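Aminotransferase class I and II (Streptococcus suis 89/1591, PDB 3OP7) probably transfers amino groups between amino acids and keto acids, using pyridoxal 5'-phosphate carried on a lysine as an internal aldimine. Local coordinates at residues Y189-E194 / K213-N218; D106-L111 / M157-N162. All blocks are in the same frame, centred on the assembly; numbering follows the deposited sequence.

In the fold
Both interactions are buried pairings of parallel neighbours in one large mixed sheet, though interaction 1 is partly exposed at its ends, and they meet because strand 157-161 lies next to strand 189-193: Leu191 O accepts from Ile160 N, and Asn161 ND2 reaches Asp193 O at 2.8 Å. Interaction 2 joins 107-112 to 157-161, while interaction 1 carries the sheet on to 214-219. Each has an apolar middle, but their ends differ. The 189-194 / 213-218 pair finishes in carboxylates, one bound to the cofactor, with a water between Glu194 and Asn218; in the 106-111 / 157-162 pair side-chain contacts between strands are almost wholly apolar, polar side chains bonding within their own strand or elsewhere in the chain.

Interaction 1 of 2, residues Y189-E194 / K213-N218; sequences YILSDE and KGIAVN
Leu191 lays its CD1 methyl against Val217 CG2, 3.6 Å away, and also against Ile215 CG2; CG stands anti to the backbone N (chi1 168°), and chi2 of 52° turns CD1 toward the neighbouring strand. On the same face Ile215 CD1 approaches the Tyr189 ring obliquely, 4.0 Å from Tyr189 CD1, while Lys213 O lies at the ring's edge. Five backbone hydrogen bonds fix the parallel register; the straightest, Ser192 N to Ile215 O, is 2.8 Å long with 174° at the hydrogen. On the opposite face, which Ser192 shares, Ala216 CB meets Glu194 OE1 at 3.6 Å. Ser192 OG donates to Glu194 OE2 (2.8 Å) from the anti side, well out of the carboxylate plane, and one water donates to Glu194 OE1 and accepts from Asn218 ND2. Further out, Ser206 OG and Ile207 N also bind this carboxylate, so both oxygens are held. Val217 packs on helix 89-101, whose Asn94 ND2 bonds Asp193 OD2. That same oxygen bonds N1 of the pyridoxal phosphate-modified lysine at position 222. Such an aspartate-pyridine contact at the end of a central parallel strand is characteristic of the cofactor site in fold type I aminotransferases, to which this protein probably belongs.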
loop_
_atom_site.group_PDB
_atom_site.type_symbol
_atom_site.label_atom_id
_atom_site.label_comp_id
_atom_site.label_asym_id
_atom_site.label_seq_id
_atom_site.Cartn_x
_atom_site.Cartn_y
_atom_site.Cartn_z
ATOM N N TYR A 189 17.006 -16.404 -3.619
ATOM C CA TYR A 189 15.571 -16.438 -3.722
ATOM C C TYR A 189 15.263 -16.161 -5.156
ATOM O O TYR A 189 16.026 -15.470 -5.835
ATOM C CB TYR A 189 14.922 -15.304 -2.983
ATOM C CG TYR A 189 15.097 -15.286 -1.481
ATOM C CD1 TYR A 189 14.543 -16.263 -0.710
ATOM C CD2 TYR A 189 15.803 -14.237 -0.848
ATOM C CE1 TYR A 189 14.696 -16.233 0.698
ATOM C CE2 TYR A 189 15.952 -14.188 0.533
ATOM C CZ TYR A 189 15.389 -15.184 1.301
ATOM O OH TYR A 189 15.533 -15.132 2.677
ATOM N N ILE A 190 14.110 -16.621 -5.593
ATOM C CA ILE A 190 13.531 -16.184 -6.867
ATOM C C ILE A 190 12.150 -15.596 -6.590
ATOM O O ILE A 190 11.237 -16.298 -6.150
ATOM C CB ILE A 190 13.408 -17.316 -7.919
ATOM C CG1 ILE A 190 14.783 -17.894 -8.301
ATOM C CG2 ILE A 190 12.697 -16.745 -9.176
ATOM C CD1 ILE A 190 14.737 -19.150 -9.173
ATOM N N LEU A 191 12.026 -14.285 -6.796
ATOM C CA LEU A 191 10.761 -13.579 -6.664
ATOM C C LEU A 191 10.142 -13.665 -8.056
ATOM O O LEU A 191 10.789 -13.290 -9.066
ATOM C CB LEU A 191 10.988 -12.123 -6.353
ATOM C CG LEU A 191 9.758 -11.180 -6.457
ATOM C CD1 LEU A 191 8.535 -11.724 -5.620
ATOM C CD2 LEU A 191 10.102 -9.722 -6.034
ATOM N N SER A 192 8.945 -14.222 -8.140
ATOM C CA SER A 192 8.226 -14.311 -9.406
ATOM C C SER A 192 6.846 -13.637 -9.315
ATOM O O SER A 192 5.975 -14.073 -8.563
ATOM C CB SER A 192 8.080 -15.785 -9.790
ATOM O OG SER A 192 7.451 -15.919 -11.058
ATOM N N ASP A 193 6.696 -12.513 -10.002
ATOM C CA ASP A 193 5.439 -11.823 -10.103
ATOM C C ASP A 193 4.606 -12.535 -11.186
ATOM O O ASP A 193 4.947 -12.536 -12.392
ATOM C CB ASP A 193 5.703 -10.347 -10.414
ATOM C CG ASP A 193 4.440 -9.542 -10.739
ATOM O OD1 ASP A 193 3.418 -10.103 -11.174
ATOM O OD2 ASP A 193 4.537 -8.314 -10.690
ATOM N N GLU A 194 3.578 -13.213 -10.708
ATOM C CA GLU A 194 2.770 -14.102 -11.475
ATOM C C GLU A 194 1.360 -13.607 -11.711
ATOM O O GLU A 194 0.446 -14.407 -11.906
ATOM C CB GLU A 194 2.806 -15.515 -10.850
ATOM C CG GLU A 194 4.226 -16.056 -10.878
ATOM C CD GLU A 194 4.509 -17.343 -10.121
ATOM O OE1 GLU A 194 3.704 -17.764 -9.272
ATOM O OE2 GLU A 194 5.576 -17.960 -10.437
ATOM N N LYS A 213 12.723 -21.878 -2.209
ATOM C CA LYS A 213 13.034 -20.434 -2.032
ATOM C C LYS A 213 12.420 -19.562 -3.162
ATOM O O LYS A 213 12.881 -18.447 -3.437
ATOM C CB LYS A 213 14.555 -20.247 -1.939
ATOM C CG LYS A 213 15.111 -20.466 -0.552
ATOM C CD LYS A 213 16.671 -20.431 -0.555
ATOM C CE LYS A 213 17.169 -19.636 0.649
ATOM N NZ LYS A 213 18.652 -19.780 0.893
ATOM N N GLY A 214 11.361 -20.077 -3.793
ATOM C CA GLY A 214 10.567 -19.317 -4.736
ATOM C C GLY A 214 9.544 -18.516 -3.939
ATOM O O GLY A 214 8.926 -19.073 -3.026
ATOM N N ILE A 215 9.366 -17.254 -4.316
ATOM C CA ILE A 215 8.464 -16.298 -3.622
ATOM C C ILE A 215 7.493 -15.872 -4.728
ATOM O O ILE A 215 7.913 -15.242 -5.718
ATOM C CB ILE A 215 9.200 -15.081 -3.045
ATOM C CG1 ILE A 215 10.257 -15.505 -2.020
ATOM C CG2 ILE A 215 8.180 -14.059 -2.429
ATOM C CD1 ILE A 215 11.173 -14.369 -1.588
ATOM N N ALA A 216 6.239 -16.326 -4.624
ATOM C CA ALA A 216 5.197 -16.051 -5.604
ATOM C C ALA A 216 4.386 -14.838 -5.222
ATOM O O ALA A 216 3.949 -14.737 -4.073
ATOM C CB ALA A 216 4.270 -17.261 -5.741
ATOM N N VAL A 217 4.243 -13.912 -6.171
ATOM C CA VAL A 217 3.431 -12.732 -5.992
ATOM C C VAL A 217 2.296 -12.865 -6.986
ATOM O O VAL A 217 2.472 -13.230 -8.167
ATOM C CB VAL A 217 4.238 -11.422 -6.175
ATOM C CG1 VAL A 217 3.321 -10.226 -6.531
ATOM C CG2 VAL A 217 5.063 -11.120 -4.906
ATOM N N ASN A 218 1.077 -12.599 -6.520
ATOM C CA ASN A 218 -0.059 -12.683 -7.418
ATOM C C ASN A 218 -1.169 -11.740 -6.931
ATOM O O ASN A 218 -1.030 -11.066 -5.912
ATOM C CB ASN A 218 -0.546 -14.127 -7.543
ATOM C CG ASN A 218 -1.157 -14.467 -8.944
ATOM O OD1 ASN A 218 -1.851 -13.641 -9.549
ATOM N ND2 ASN A 218 -0.875 -15.693 -9.477
HETATM O O HOH W 1 1.168 -17.622 -8.300
#

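Interaction 2 of 2, residues D106-L111 / M157-N162; sequences DHVISL and MICINN
Val108 and Cys159 meet on one face of the sheet, with Val108 CG1 4.1 Å from Cys159 SG; the valine's other methyl, CG2, lies more loosely beside CB of Met157, a selenomethionine. Cys159 SG stands beside its own backbone N (chi1 -56°), which tips it back along the strand to the valine. Ile109 and Ile158 pair on the reverse face, Ile109 CB to Ile158 CG1 at 4.3 Å, where helix 173-184 covers Ile158. Between these layers run three backbone hydrogen bonds: Ile109 N to Met157 O, Cys159 N to Ile109 O at 2.8 Å, and Leu111 N to Cys159 O, with 172° at the hydrogen. Ile109 O also receives a close CA-H contact from Ile158 CA at 3.1 Å. Toward the C-terminal ends, Leu111 CD2 lies 3.7 Å from Asn161 N, a backbone amide buried here without a polar partner. Ser110 OG turns to its own strand and donates to Leu111 O at 2.8 Å. The side-chain amide of Asn161 is engaged beyond this pair, its OD1 by Asn165 N; at the N-terminal end His107 bonds Thr155 and Asp130. Directional bonding between the strands thus comes from the backbone, whereas their side chains contribute mainly van der Waals packing.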
loop_
_atom_site.group_PDB
_atom_site.type_symbol
_atom_site.label_atom_id
_atom_site.label_comp_id
_atom_site.label_asym_id
_atom_site.label_seq_id
_atom_site.Cartn_x
_atom_site.Cartn_y
_atom_site.Cartn_z
ATOM N N ASP A 106 23.461 -5.887 -1.307
ATOM C CA ASP A 106 22.971 -7.137 -1.873
ATOM C C ASP A 106 23.056 -7.119 -3.391
ATOM O O ASP A 106 22.712 -6.142 -4.038
ATOM C CB ASP A 106 21.511 -7.380 -1.463
ATOM C CG ASP A 106 21.355 -7.952 -0.082
ATOM O OD1 ASP A 106 22.367 -8.206 0.593
ATOM O OD2 ASP A 106 20.186 -8.102 0.357
ATOM N N HIS A 107 23.429 -8.251 -3.985
ATOM C CA HIS A 107 23.387 -8.392 -5.411
ATOM C C HIS A 107 22.035 -9.002 -5.809
ATOM O O HIS A 107 21.625 -10.037 -5.263
ATOM C CB HIS A 107 24.532 -9.321 -5.889
ATOM C CG HIS A 107 24.583 -9.489 -7.370
ATOM N ND1 HIS A 107 24.529 -10.725 -7.993
ATOM C CD2 HIS A 107 24.691 -8.568 -8.362
ATOM C CE1 HIS A 107 24.595 -10.543 -9.307
ATOM N NE2 HIS A 107 24.692 -9.242 -9.551
ATOM N N VAL A 108 21.380 -8.391 -6.791
ATOM C CA VAL A 108 20.063 -8.832 -7.268
ATOM C C VAL A 108 20.110 -8.820 -8.776
ATOM O O VAL A 108 20.687 -7.908 -9.360
ATOM C CB VAL A 108 18.950 -7.847 -6.764
ATOM C CG1 VAL A 108 17.588 -8.107 -7.460
ATOM C CG2 VAL A 108 18.843 -7.890 -5.237
ATOM N N ILE A 109 19.525 -9.837 -9.411
ATOM C CA ILE A 109 19.406 -9.906 -10.851
ATOM C C ILE A 109 17.937 -9.853 -11.227
ATOM O O ILE A 109 17.136 -10.577 -10.641
ATOM C CB ILE A 109 20.005 -11.213 -11.375
ATOM C CG1 ILE A 109 21.480 -11.312 -10.983
ATOM C CG2 ILE A 109 19.810 -11.367 -12.918
ATOM C CD1 ILE A 109 22.121 -12.680 -11.336
ATOM N N SER A 110 17.589 -8.958 -12.159
ATOM C CA SER A 110 16.210 -8.789 -12.592
ATOM C C SER A 110 16.073 -8.999 -14.046
ATOM O O SER A 110 16.889 -8.485 -14.826
ATOM C CB SER A 110 15.702 -7.395 -12.264
ATOM O OG SER A 110 14.355 -7.241 -12.723
ATOM N N LEU A 111 15.055 -9.786 -14.411
ATOM C CA LEU A 111 14.561 -9.831 -15.773
ATOM C C LEU A 111 14.407 -8.393 -16.285
ATOM O O LEU A 111 14.064 -7.493 -15.522
ATOM C CB LEU A 111 13.210 -10.563 -15.802
ATOM C CG LEU A 111 12.608 -10.961 -17.146
ATOM C CD1 LEU A 111 13.506 -11.948 -17.860
ATOM C CD2 LEU A 111 11.149 -11.486 -16.922
HETATM N N MSE A 157 18.947 -12.571 -4.755
HETATM C CA MSE A 157 17.627 -12.695 -5.350
HETATM C C MSE A 157 17.675 -12.510 -6.850
HETATM O O MSE A 157 18.461 -11.716 -7.342
HETATM C CB MSE A 157 16.672 -11.651 -4.732
HETATM C CG MSE A 157 15.216 -11.784 -5.226
HETATM SE SE MSE A 157 14.063 -10.501 -4.430
HETATM C CE MSE A 157 14.054 -11.261 -2.651
ATOM N N ILE A 158 16.865 -13.300 -7.565
ATOM C CA ILE A 158 16.591 -13.153 -8.963
ATOM C C ILE A 158 15.100 -12.827 -9.082
ATOM O O ILE A 158 14.257 -13.528 -8.474
ATOM C CB ILE A 158 16.880 -14.448 -9.742
ATOM C CG1 ILE A 158 18.358 -14.812 -9.637
ATOM C CG2 ILE A 158 16.504 -14.306 -11.258
ATOM C CD1 ILE A 158 18.665 -16.277 -10.007
ATOM N N CYS A 159 14.794 -11.752 -9.806
ATOM C CA CYS A 159 13.415 -11.321 -10.024
ATOM C C CYS A 159 12.965 -11.621 -11.427
ATOM O O CYS A 159 13.642 -11.255 -12.414
ATOM C CB CYS A 159 13.266 -9.823 -9.726
ATOM S SG CYS A 159 13.759 -9.291 -8.112
ATOM N N ILE A 160 11.821 -12.307 -11.538
ATOM C CA ILE A 160 11.172 -12.559 -12.801
ATOM C C ILE A 160 9.692 -12.180 -12.743
ATOM O O ILE A 160 9.125 -12.001 -11.669
ATOM C CB ILE A 160 11.295 -14.042 -13.199
ATOM C CG1 ILE A 160 10.523 -14.968 -12.238
ATOM C CG2 ILE A 160 12.787 -14.470 -13.336
ATOM C CD1 ILE A 160 10.504 -16.473 -12.770
ATOM N N ASN A 161 9.064 -12.087 -13.911
ATOM C CA ASN A 161 7.669 -11.732 -14.054
ATOM C C ASN A 161 7.188 -12.768 -15.088
ATOM O O ASN A 161 7.652 -12.811 -16.228
ATOM C CB ASN A 161 7.615 -10.278 -14.528
ATOM C CG ASN A 161 6.217 -9.686 -14.675
ATOM O OD1 ASN A 161 6.076 -8.667 -15.391
ATOM N ND2 ASN A 161 5.210 -10.236 -13.987
ATOM N N ASN A 162 6.282 -13.639 -14.667
ATOM C CA ASN A 162 5.916 -14.814 -15.443
ATOM C C ASN A 162 4.383 -14.987 -15.415
ATOM O O ASN A 162 3.833 -15.408 -14.391
ATOM C CB ASN A 162 6.587 -16.066 -14.875
ATOM C CG ASN A 162 6.789 -17.159 -15.937
ATOM O OD1 ASN A 162 7.016 -16.861 -17.149
ATOM N ND2 ASN A 162 6.661 -18.422 -15.521
#